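Local coordinates for protein NADH dehydrogenase, putative (Plasmodium falciparum, PDB 5JWC) that probably oxidises NADH and passes the electrons to ubiquinone through a bound FAD, as a type II NADH dehydrogenase of the malaria parasite, at residues L69-C73 with K156-L162; T76-V81 with H504-F509. All coordinates share one frame; numbering follows the deposited sequence.

Contact 1 of 2, residues L69-C73 with K156-L162; sequences LPCLC and KDIDDAL. With 4W0 (5-fluoro-3-methyl-2-{4-[4-(trifluoromethoxy)benzyl]phenyl}quinolin-4(1H)-one), chain K; 4W0 (5-fluoro-3-methyl-2-{4-[4-(trifluoromethoxy)benzyl]phenyl}quinolin-4(1H)-one), chain L.
A161 points its CB toward the 69-73 helix, where it meets three residues at once: C73 SG lies 3.8 Å from A161 CB, L72 CB lies 4.0 Å from it, and L69 O touches it too. The small methyl is consistent with the close approach, 8.5 Å between the segment axes at a crossing angle of -31°, and the CA atoms of C73 and A161 come within 4.9 Å. Around this point the longer side chains pack against one another. I158 has CG1 anti to its carbonyl carbon (chi1 -60°), which turns the CG1 arm toward the two leucines, where I158 CD1 sits 3.7 Å from L69 CD2 and from L72 CD2. L69 runs roughly perpendicular to I158, while its other branch, CD1, rests on the backbone carbonyl of K156 (L69 CD1 to K156 O, 3.5 Å). L162 starts out away from the neighbouring helix but bends back, so that its CD2 packs against L72 CG at 3.9 Å. The same residue serves both bound inhibitors, CD1 lying against the benzyl linker of the chain K molecule and CD2 against the quinolone of chain L. Polar groups keep to the start of helix 158-174, where D160 OD2 receives K156 N at 2.8 Å through its anti lone pair, D157 forms a salt bridge with R60, and K156 NZ bonds to A138 O. No hydrogen bond joins the two segments; their cohesion is apolar, consistent with a largely apolar wall for the inhibitor pocket, although D159 OD2 also borders the chain K molecule.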
loop_
_atom_site.group_PDB
_atom_site.type_symbol
_atom_site.label_atom_id
_atom_site.label_comp_id
_atom_site.label_asym_id
_atom_site.label_seq_id
_atom_site.Cartn_x
_atom_site.Cartn_y
_atom_site.Cartn_z
ATOM N N LEU A 69 -11.040 2.630 9.744
ATOM C CA LEU A 69 -10.506 3.547 8.729
ATOM C C LEU A 69 -9.723 4.760 9.316
ATOM O O LEU A 69 -8.688 5.151 8.768
ATOM C CB LEU A 69 -11.655 4.036 7.854
ATOM C CG LEU A 69 -12.037 3.074 6.709
ATOM C CD1 LEU A 69 -13.176 3.632 5.893
ATOM C CD2 LEU A 69 -10.855 2.763 5.787
ATOM N N PRO A 70 -10.198 5.353 10.434
ATOM C CA PRO A 70 -9.396 6.449 11.016
ATOM C C PRO A 70 -7.995 6.002 11.411
ATOM O O PRO A 70 -7.056 6.792 11.278
ATOM C CB PRO A 70 -10.206 6.851 12.252
ATOM C CG PRO A 70 -11.640 6.556 11.845
ATOM C CD PRO A 70 -11.517 5.246 11.094
ATOM N N CYS A 71 -7.855 4.758 11.869
ATOM C CA CYS A 71 -6.534 4.214 12.228
ATOM C C CYS A 71 -5.589 4.135 11.042
ATOM O O CYS A 71 -4.375 4.202 11.188
ATOM C CB CYS A 71 -6.683 2.832 12.836
ATOM S SG CYS A 71 -7.466 2.854 14.444
ATOM N N LEU A 72 -6.169 3.991 9.861
ATOM C CA LEU A 72 -5.410 3.917 8.629
ATOM C C LEU A 72 -4.859 5.281 8.227
ATOM O O LEU A 72 -3.748 5.364 7.689
ATOM C CB LEU A 72 -6.303 3.346 7.524
ATOM C CG LEU A 72 -5.785 2.441 6.429
ATOM C CD1 LEU A 72 -4.884 1.324 6.961
ATOM C CD2 LEU A 72 -7.008 1.874 5.680
ATOM N N CYS A 73 -5.630 6.345 8.481
ATOM C CA CYS A 73 -5.178 7.711 8.194
ATOM C C CYS A 73 -3.860 8.072 8.873
ATOM O O CYS A 73 -3.057 8.819 8.319
ATOM C CB CYS A 73 -6.240 8.759 8.608
ATOM S SG CYS A 73 -7.798 8.647 7.716
ATOM N N LYS A 156 -14.309 7.635 3.320
ATOM C CA LYS A 156 -15.357 6.627 3.251
ATOM C C LYS A 156 -14.821 5.230 2.972
ATOM O O LYS A 156 -15.479 4.243 3.294
ATOM C CB LYS A 156 -16.406 7.012 2.213
ATOM C CG LYS A 156 -17.802 7.174 2.837
ATOM C CD LYS A 156 -18.886 6.895 1.824
ATOM C CE LYS A 156 -18.843 5.430 1.471
ATOM N NZ LYS A 156 -20.141 4.848 1.210
ATOM N N ASP A 157 -13.626 5.134 2.393
ATOM C CA ASP A 157 -13.110 3.810 2.038
ATOM C C ASP A 157 -11.587 3.764 2.171
ATOM O O ASP A 157 -10.946 4.763 2.501
ATOM C CB ASP A 157 -13.542 3.427 0.608
ATOM C CG ASP A 157 -13.822 1.926 0.448
ATOM O OD1 ASP A 157 -13.129 1.081 1.084
ATOM O OD2 ASP A 157 -14.758 1.596 -0.322
ATOM N N ILE A 158 -11.021 2.587 1.944
ATOM C CA ILE A 158 -9.588 2.393 2.097
ATOM C C ILE A 158 -8.788 3.447 1.326
ATOM O O ILE A 158 -7.874 4.069 1.880
ATOM C CB ILE A 158 -9.180 0.989 1.620
ATOM C CG1 ILE A 158 -9.916 -0.078 2.435
ATOM C CG2 ILE A 158 -7.672 0.811 1.723
ATOM C CD1 ILE A 158 -9.481 -0.154 3.877
ATOM N N ASP A 159 -9.128 3.653 0.053
ATOM C CA ASP A 159 -8.375 4.581 -0.792
ATOM C C ASP A 159 -8.409 6.014 -0.234
ATOM O O ASP A 159 -7.397 6.709 -0.255
ATOM C CB ASP A 159 -8.914 4.567 -2.229
ATOM C CG ASP A 159 -8.112 5.471 -3.170
ATOM O OD1 ASP A 159 -8.722 6.317 -3.873
ATOM O OD2 ASP A 159 -6.869 5.337 -3.224
ATOM N N ASP A 160 -9.572 6.436 0.267
ATOM C CA ASP A 160 -9.720 7.756 0.880
ATOM C C ASP A 160 -8.736 7.943 2.033
ATOM O O ASP A 160 -8.056 8.960 2.128
ATOM C CB ASP A 160 -11.135 7.963 1.432
ATOM C CG ASP A 160 -12.210 7.945 0.361
ATOM O OD1 ASP A 160 -11.892 8.129 -0.827
ATOM O OD2 ASP A 160 -13.388 7.770 0.730
ATOM N N ALA A 161 -8.684 6.966 2.929
ATOM C CA ALA A 161 -7.841 7.088 4.119
ATOM C C ALA A 161 -6.364 7.168 3.744
ATOM O O ALA A 161 -5.602 7.930 4.336
ATOM C CB ALA A 161 -8.085 5.931 5.058
ATOM N N LEU A 162 -5.961 6.385 2.748
ATOM C CA LEU A 162 -4.564 6.370 2.330
ATOM C C LEU A 162 -4.134 7.675 1.630
ATOM O O LEU A 162 -2.993 8.100 1.745
ATOM C CB LEU A 162 -4.310 5.160 1.424
ATOM C CG LEU A 162 -4.619 3.856 2.175
ATOM C CD1 LEU A 162 -4.450 2.697 1.275
ATOM C CD2 LEU A 162 -3.710 3.660 3.372
HETATM C C1 4W0 K . 2.815 -6.663 -1.921
HETATM C C2 4W0 K . 1.831 -5.671 -2.045
HETATM C C3 4W0 K . 0.859 -5.545 -1.036
HETATM C C4 4W0 K . 0.839 -6.383 0.103
HETATM C C5 4W0 K . 1.826 -7.364 0.212
HETATM C C6 4W0 K . 2.803 -7.509 -0.781
HETATM O O1 4W0 K . -8.596 1.415 -4.467
HETATM C C7 4W0 K . -0.222 -6.235 1.171
HETATM C C8 4W0 K . -1.223 -5.192 1.023
HETATM C C9 4W0 K . -1.177 -4.349 -0.196
HETATM C C10 4W0 K . -2.070 -3.192 -0.470
HETATM C C11 4W0 K . -2.003 -2.182 0.485
HETATM C C12 4W0 K . -2.765 -1.048 0.333
HETATM C C13 4W0 K . -3.533 -0.940 -0.800
HETATM C C14 4W0 K . -3.576 -1.920 -1.784
HETATM C C15 4W0 K . -2.822 -3.063 -1.617
HETATM O O2 4W0 K . -0.258 -6.960 2.155
HETATM N N 4W0 K . -0.156 -4.496 -1.182
HETATM C C16 4W0 K . -4.287 0.344 -0.896
HETATM C C17 4W0 K . -5.424 0.562 -1.845
HETATM C C18 4W0 K . -6.577 -0.204 -1.785
HETATM C C19 4W0 K . -7.626 0.078 -2.651
HETATM C C20 4W0 K . -7.531 1.122 -3.565
HETATM C C21 4W0 K . -6.370 1.897 -3.595
HETATM C C22 4W0 K . -5.320 1.623 -2.733
HETATM C C23 4W0 K . -2.274 -5.024 2.103
HETATM F F1 4W0 K . 1.825 -8.164 1.264
HETATM C C24 4W0 K . -9.030 0.489 -5.467
HETATM F F2 4W0 K . -8.017 -0.361 -5.700
HETATM F F3 4W0 K . -9.336 1.124 -6.618
HETATM F F4 4W0 K . -10.184 -0.127 -5.100
HETATM C C1 4W0 L . -1.459 2.952 6.732
HETATM C C2 4W0 L . -0.874 3.062 5.464
HETATM C C3 4W0 L . 0.315 2.348 5.205
HETATM C C4 4W0 L . 0.919 1.518 6.172
HETATM C C5 4W0 L . 0.321 1.419 7.430
HETATM C C6 4W0 L . -0.859 2.117 7.709
HETATM O O1 4W0 L . 5.887 5.953 -5.029
HETATM C C7 4W0 L . 2.183 0.756 5.867
HETATM C C8 4W0 L . 2.778 0.877 4.550
HETATM C C9 4W0 L . 2.116 1.766 3.565
HETATM C C10 4W0 L . 2.561 1.933 2.155
HETATM C C11 4W0 L . 2.542 0.747 1.428
HETATM C C12 4W0 L . 2.904 0.741 0.105
HETATM C C13 4W0 L . 3.236 1.934 -0.481
HETATM C C14 4W0 L . 3.218 3.139 0.212
HETATM C C15 4W0 L . 2.866 3.135 1.555
HETATM O O2 4W0 L . 2.723 0.050 6.696
HETATM N N 4W0 L . 0.907 2.463 3.873
HETATM C C16 4W0 L . 3.572 1.803 -1.935
HETATM C C17 4W0 L . 4.206 2.919 -2.700
HETATM C C18 4W0 L . 5.455 3.410 -2.354
HETATM C C19 4W0 L . 6.020 4.417 -3.130
HETATM C C20 4W0 L . 5.334 4.918 -4.234
HETATM C C21 4W0 L . 4.088 4.402 -4.569
HETATM C C22 4W0 L . 3.523 3.397 -3.804
HETATM C C23 4W0 L . 4.044 0.098 4.255
HETATM F F1 4W0 L . 0.877 0.647 8.355
HETATM C C24 4W0 L . 6.050 7.256 -4.479
HETATM F F2 4W0 L . 5.033 7.509 -3.646
HETATM F F3 4W0 L . 6.119 8.201 -5.448
HETATM F F4 4W0 L . 7.220 7.308 -3.819
#

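Contact 2 of 2, residues T76-V81 with H504-F509; sequences TLSVNV and HFFIDF. With 4W0 (5-fluoro-3-methyl-2-{4-[4-(trifluoromethoxy)benzyl]phenyl}quinolin-4(1H)-one), chain K; 4W0 (5-fluoro-3-methyl-2-{4-[4-(trifluoromethoxy)benzyl]phenyl}quinolin-4(1H)-one), chain L.
D508 OD2 grips S78 twice. The amide S78 N donates to it over 2.6 Å at an N-H...O angle of 147°, arriving from above the carboxylate plane, whereas the hydroxyl S78 OG donates over 2.8 Å to the syn lone pair. The hydroxyl reaches that oxygen because S78 OG sits between its own backbone N and carbonyl carbon (chi1 62°). Two donors on one buried carboxylate oxygen should help to stabilise its negative charge, and they fix the chain just ahead of helix 79-82. One turn back along helix 499-515, H504 lies flat beneath N80: N80 CB stands 3.3 Å from the ring centroid, only 4° off the normal, a CH-pi contact over the centre of the face. The far end of that imidazole is tied across the subunit boundary, NE2 being hydrogen-bonded to K511 of the second subunit. Farther out, L77 CD2 lies over one face of F509, offset toward its rim, in a second CH-pi contact, 4.2 Å from the ring centroid, and V81 CG1 meets the F505 edge in its plane, 3.7 Å from F505 CD1. The two phenyl groups are themselves turned edge against face, F509 CE2 lying above F505. K489 adds a cation-pi contact to F509, and V79, facing the other way, touches the chain K inhibitor. A C-terminal helix packed by one face on the flavoprotein body and meeting detergent through F506 is consistent with the amphipathic, membrane-associated helices of type II NADH dehydrogenases.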
loop_
_atom_site.group_PDB
_atom_site.type_symbol
_atom_site.label_atom_id
_atom_site.label_comp_id
_atom_site.label_asym_id
_atom_site.label_seq_id
_atom_site.Cartn_x
_atom_site.Cartn_y
_atom_site.Cartn_z
ATOM N N THR A 76 -1.825 3.895 12.322
ATOM C CA THR A 76 -1.898 3.067 13.530
ATOM C C THR A 76 -2.172 1.586 13.196
ATOM O O THR A 76 -1.663 0.682 13.861
ATOM C CB THR A 76 -2.990 3.593 14.506
ATOM O OG1 THR A 76 -2.573 4.842 15.070
ATOM C CG2 THR A 76 -3.235 2.608 15.640
ATOM N N LEU A 77 -2.992 1.342 12.179
ATOM C CA LEU A 77 -3.245 -0.016 11.706
ATOM C C LEU A 77 -3.017 -0.049 10.198
ATOM O O LEU A 77 -3.053 0.991 9.557
ATOM C CB LEU A 77 -4.670 -0.451 12.036
ATOM C CG LEU A 77 -5.037 -0.508 13.513
ATOM C CD1 LEU A 77 -6.533 -0.803 13.645
ATOM C CD2 LEU A 77 -4.220 -1.573 14.212
ATOM N N SER A 78 -2.810 -1.234 9.632
ATOM C CA SER A 78 -2.548 -1.361 8.200
ATOM C C SER A 78 -3.761 -1.881 7.416
ATOM O O SER A 78 -4.788 -2.278 7.986
ATOM C CB SER A 78 -1.360 -2.295 7.960
ATOM O OG SER A 78 -1.652 -3.600 8.437
ATOM N N VAL A 79 -3.632 -1.877 6.094
ATOM C CA VAL A 79 -4.715 -2.295 5.238
ATOM C C VAL A 79 -5.108 -3.755 5.473
ATOM O O VAL A 79 -6.274 -4.104 5.319
ATOM C CB VAL A 79 -4.353 -2.054 3.759
ATOM C CG1 VAL A 79 -5.380 -2.686 2.814
ATOM C CG2 VAL A 79 -4.297 -0.565 3.508
ATOM N N ASN A 80 -4.160 -4.607 5.853
ATOM C CA ASN A 80 -4.511 -6.018 6.098
ATOM C C ASN A 80 -5.481 -6.217 7.268
ATOM O O ASN A 80 -6.195 -7.233 7.327
ATOM C CB ASN A 80 -3.244 -6.859 6.318
ATOM C CG ASN A 80 -2.410 -6.992 5.040
ATOM O OD1 ASN A 80 -1.262 -6.558 4.984
ATOM N ND2 ASN A 80 -3.011 -7.563 3.999
ATOM N N VAL A 81 -5.498 -5.273 8.210
ATOM C CA VAL A 81 -6.446 -5.329 9.324
ATOM C C VAL A 81 -7.828 -4.918 8.858
ATOM O O VAL A 81 -8.827 -5.427 9.359
ATOM C CB VAL A 81 -6.044 -4.400 10.516
ATOM C CG1 VAL A 81 -7.028 -4.555 11.690
ATOM C CG2 VAL A 81 -4.650 -4.707 10.983
ATOM N N HIS A 504 -3.199 -9.725 12.047
ATOM C CA HIS A 504 -2.654 -8.410 11.703
ATOM C C HIS A 504 -2.960 -7.332 12.753
ATOM O O HIS A 504 -2.118 -6.476 13.050
ATOM C CB HIS A 504 -3.176 -7.973 10.341
ATOM C CG HIS A 504 -2.492 -8.656 9.202
ATOM N ND1 HIS A 504 -1.263 -8.245 8.732
ATOM C CD2 HIS A 504 -2.864 -9.705 8.428
ATOM C CE1 HIS A 504 -0.905 -9.020 7.717
ATOM N NE2 HIS A 504 -1.858 -9.906 7.512
ATOM N N PHE A 505 -4.165 -7.386 13.309
ATOM C CA PHE A 505 -4.563 -6.468 14.383
ATOM C C PHE A 505 -3.539 -6.506 15.530
ATOM O O PHE A 505 -3.055 -5.475 16.001
ATOM C CB PHE A 505 -5.951 -6.860 14.881
ATOM C CG PHE A 505 -6.595 -5.869 15.818
ATOM C CD1 PHE A 505 -7.134 -4.682 15.345
ATOM C CD2 PHE A 505 -6.743 -6.171 17.158
ATOM C CE1 PHE A 505 -7.778 -3.798 16.214
ATOM C CE2 PHE A 505 -7.385 -5.291 18.031
ATOM C CZ PHE A 505 -7.902 -4.112 17.557
ATOM N N PHE A 506 -3.207 -7.712 15.962
ATOM C CA PHE A 506 -2.262 -7.888 17.048
ATOM C C PHE A 506 -0.850 -7.434 16.635
ATOM O O PHE A 506 -0.169 -6.711 17.379
ATOM C CB PHE A 506 -2.269 -9.352 17.500
ATOM C CG PHE A 506 -1.291 -9.652 18.603
ATOM C CD1 PHE A 506 -1.612 -9.391 19.915
ATOM C CD2 PHE A 506 -0.048 -10.187 18.326
ATOM C CE1 PHE A 506 -0.717 -9.669 20.940
ATOM C CE2 PHE A 506 0.855 -10.468 19.350
ATOM C CZ PHE A 506 0.516 -10.198 20.658
ATOM N N ILE A 507 -0.412 -7.858 15.449
ATOM C CA ILE A 507 0.941 -7.542 14.974
ATOM C C ILE A 507 1.130 -6.035 14.817
ATOM O O ILE A 507 2.168 -5.481 15.199
ATOM C CB ILE A 507 1.251 -8.224 13.618
ATOM C CG1 ILE A 507 1.316 -9.749 13.770
ATOM C CG2 ILE A 507 2.552 -7.661 12.991
ATOM C CD1 ILE A 507 2.242 -10.230 14.879
ATOM N N ASP A 508 0.120 -5.366 14.265
ATOM C CA ASP A 508 0.201 -3.928 14.070
ATOM C C ASP A 508 0.401 -3.170 15.379
ATOM O O ASP A 508 1.132 -2.181 15.419
ATOM C CB ASP A 508 -1.055 -3.407 13.361
ATOM C CG ASP A 508 -0.971 -3.559 11.847
ATOM O OD1 ASP A 508 0.079 -4.041 11.347
ATOM O OD2 ASP A 508 -1.945 -3.180 11.156
ATOM N N PHE A 509 -0.237 -3.622 16.457
ATOM C CA PHE A 509 -0.037 -2.931 17.729
ATOM C C PHE A 509 1.358 -3.204 18.286
ATOM O O PHE A 509 1.993 -2.293 18.811
ATOM C CB PHE A 509 -1.140 -3.301 18.726
ATOM C CG PHE A 509 -2.405 -2.508 18.513
ATOM C CD1 PHE A 509 -2.384 -1.121 18.635
ATOM C CD2 PHE A 509 -3.599 -3.129 18.175
ATOM C CE1 PHE A 509 -3.520 -0.370 18.422
ATOM C CE2 PHE A 509 -4.732 -2.397 17.977
ATOM C CZ PHE A 509 -4.697 -1.005 18.098
HETATM C C1 4W0 K . 2.815 -6.663 -1.921
HETATM C C2 4W0 K . 1.831 -5.671 -2.045
HETATM C C3 4W0 K . 0.859 -5.545 -1.036
HETATM C C4 4W0 K . 0.839 -6.383 0.103
HETATM C C5 4W0 K . 1.826 -7.364 0.212
HETATM C C6 4W0 K . 2.803 -7.509 -0.781
HETATM O O1 4W0 K . -8.596 1.415 -4.467
HETATM C C7 4W0 K . -0.222 -6.235 1.171
HETATM C C8 4W0 K . -1.223 -5.192 1.023
HETATM C C9 4W0 K . -1.177 -4.349 -0.196
HETATM C C10 4W0 K . -2.070 -3.192 -0.470
HETATM C C11 4W0 K . -2.003 -2.182 0.485
HETATM C C12 4W0 K . -2.765 -1.048 0.333
HETATM C C13 4W0 K . -3.533 -0.940 -0.800
HETATM C C14 4W0 K . -3.576 -1.920 -1.784
HETATM C C15 4W0 K . -2.822 -3.063 -1.617
HETATM O O2 4W0 K . -0.258 -6.960 2.155
HETATM N N 4W0 K . -0.156 -4.496 -1.182
HETATM C C16 4W0 K . -4.287 0.344 -0.896
HETATM C C17 4W0 K . -5.424 0.562 -1.845
HETATM C C18 4W0 K . -6.577 -0.204 -1.785
HETATM C C19 4W0 K . -7.626 0.078 -2.651
HETATM C C20 4W0 K . -7.531 1.122 -3.565
HETATM C C21 4W0 K . -6.370 1.897 -3.595
HETATM C C22 4W0 K . -5.320 1.623 -2.733
HETATM C C23 4W0 K . -2.274 -5.024 2.103
HETATM F F1 4W0 K . 1.825 -8.164 1.264
HETATM C C24 4W0 K . -9.030 0.489 -5.467
HETATM F F2 4W0 K . -8.017 -0.361 -5.700
HETATM F F3 4W0 K . -9.336 1.124 -6.618
HETATM F F4 4W0 K . -10.184 -0.127 -5.100
HETATM C C1 4W0 L . -1.459 2.952 6.732
HETATM C C2 4W0 L . -0.874 3.062 5.464
HETATM C C3 4W0 L . 0.315 2.348 5.205
HETATM C C4 4W0 L . 0.919 1.518 6.172
HETATM C C5 4W0 L . 0.321 1.419 7.430
HETATM C C6 4W0 L . -0.859 2.117 7.709
HETATM O O1 4W0 L . 5.887 5.953 -5.029
HETATM C C7 4W0 L . 2.183 0.756 5.867
HETATM C C8 4W0 L . 2.778 0.877 4.550
HETATM C C9 4W0 L . 2.116 1.766 3.565
HETATM C C10 4W0 L . 2.561 1.933 2.155
HETATM C C11 4W0 L . 2.542 0.747 1.428
HETATM C C12 4W0 L . 2.904 0.741 0.105
HETATM C C13 4W0 L . 3.236 1.934 -0.481
HETATM C C14 4W0 L . 3.218 3.139 0.212
HETATM C C15 4W0 L . 2.866 3.135 1.555
HETATM O O2 4W0 L . 2.723 0.050 6.696
HETATM N N 4W0 L . 0.907 2.463 3.873
HETATM C C16 4W0 L . 3.572 1.803 -1.935
HETATM C C17 4W0 L . 4.206 2.919 -2.700
HETATM C C18 4W0 L . 5.455 3.410 -2.354
HETATM C C19 4W0 L . 6.020 4.417 -3.130
HETATM C C20 4W0 L . 5.334 4.918 -4.234
HETATM C C21 4W0 L . 4.088 4.402 -4.569
HETATM C C22 4W0 L . 3.523 3.397 -3.804
HETATM C C23 4W0 L . 4.044 0.098 4.255
HETATM F F1 4W0 L . 0.877 0.647 8.355
HETATM C C24 4W0 L . 6.050 7.256 -4.479
HETATM F F2 4W0 L . 5.033 7.509 -3.646
HETATM F F3 4W0 L . 6.119 8.201 -5.448
HETATM F F4 4W0 L . 7.220 7.308 -3.819
#

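The centres of contacts 1 and 2 lie about 13 Å apart, on the same side of the chain's centre. Their segments alternate along the sequence, 69-73, 76-81, 156-162, then 504-509, with helices 69-74 and 79-82 consecutive in the chain. The contacts also meet directly, since L72 CD1 is 3.2 Å from L77 O, and V79 packs against L72, I158 and L162. Contact 1 stays within the oxidoreductase part, whereas contact 2 joins it to the NDH2 C-terminal domain. Because residues 69-73 pack on helix 158-174 and residues 76-81 on helix 499-515, the 69-81 region joins the two helices; both contacts also border the two inhibitor molecules, at a subunit boundary where N80 of the second subunit is hydrogen-bonded to inhibitor.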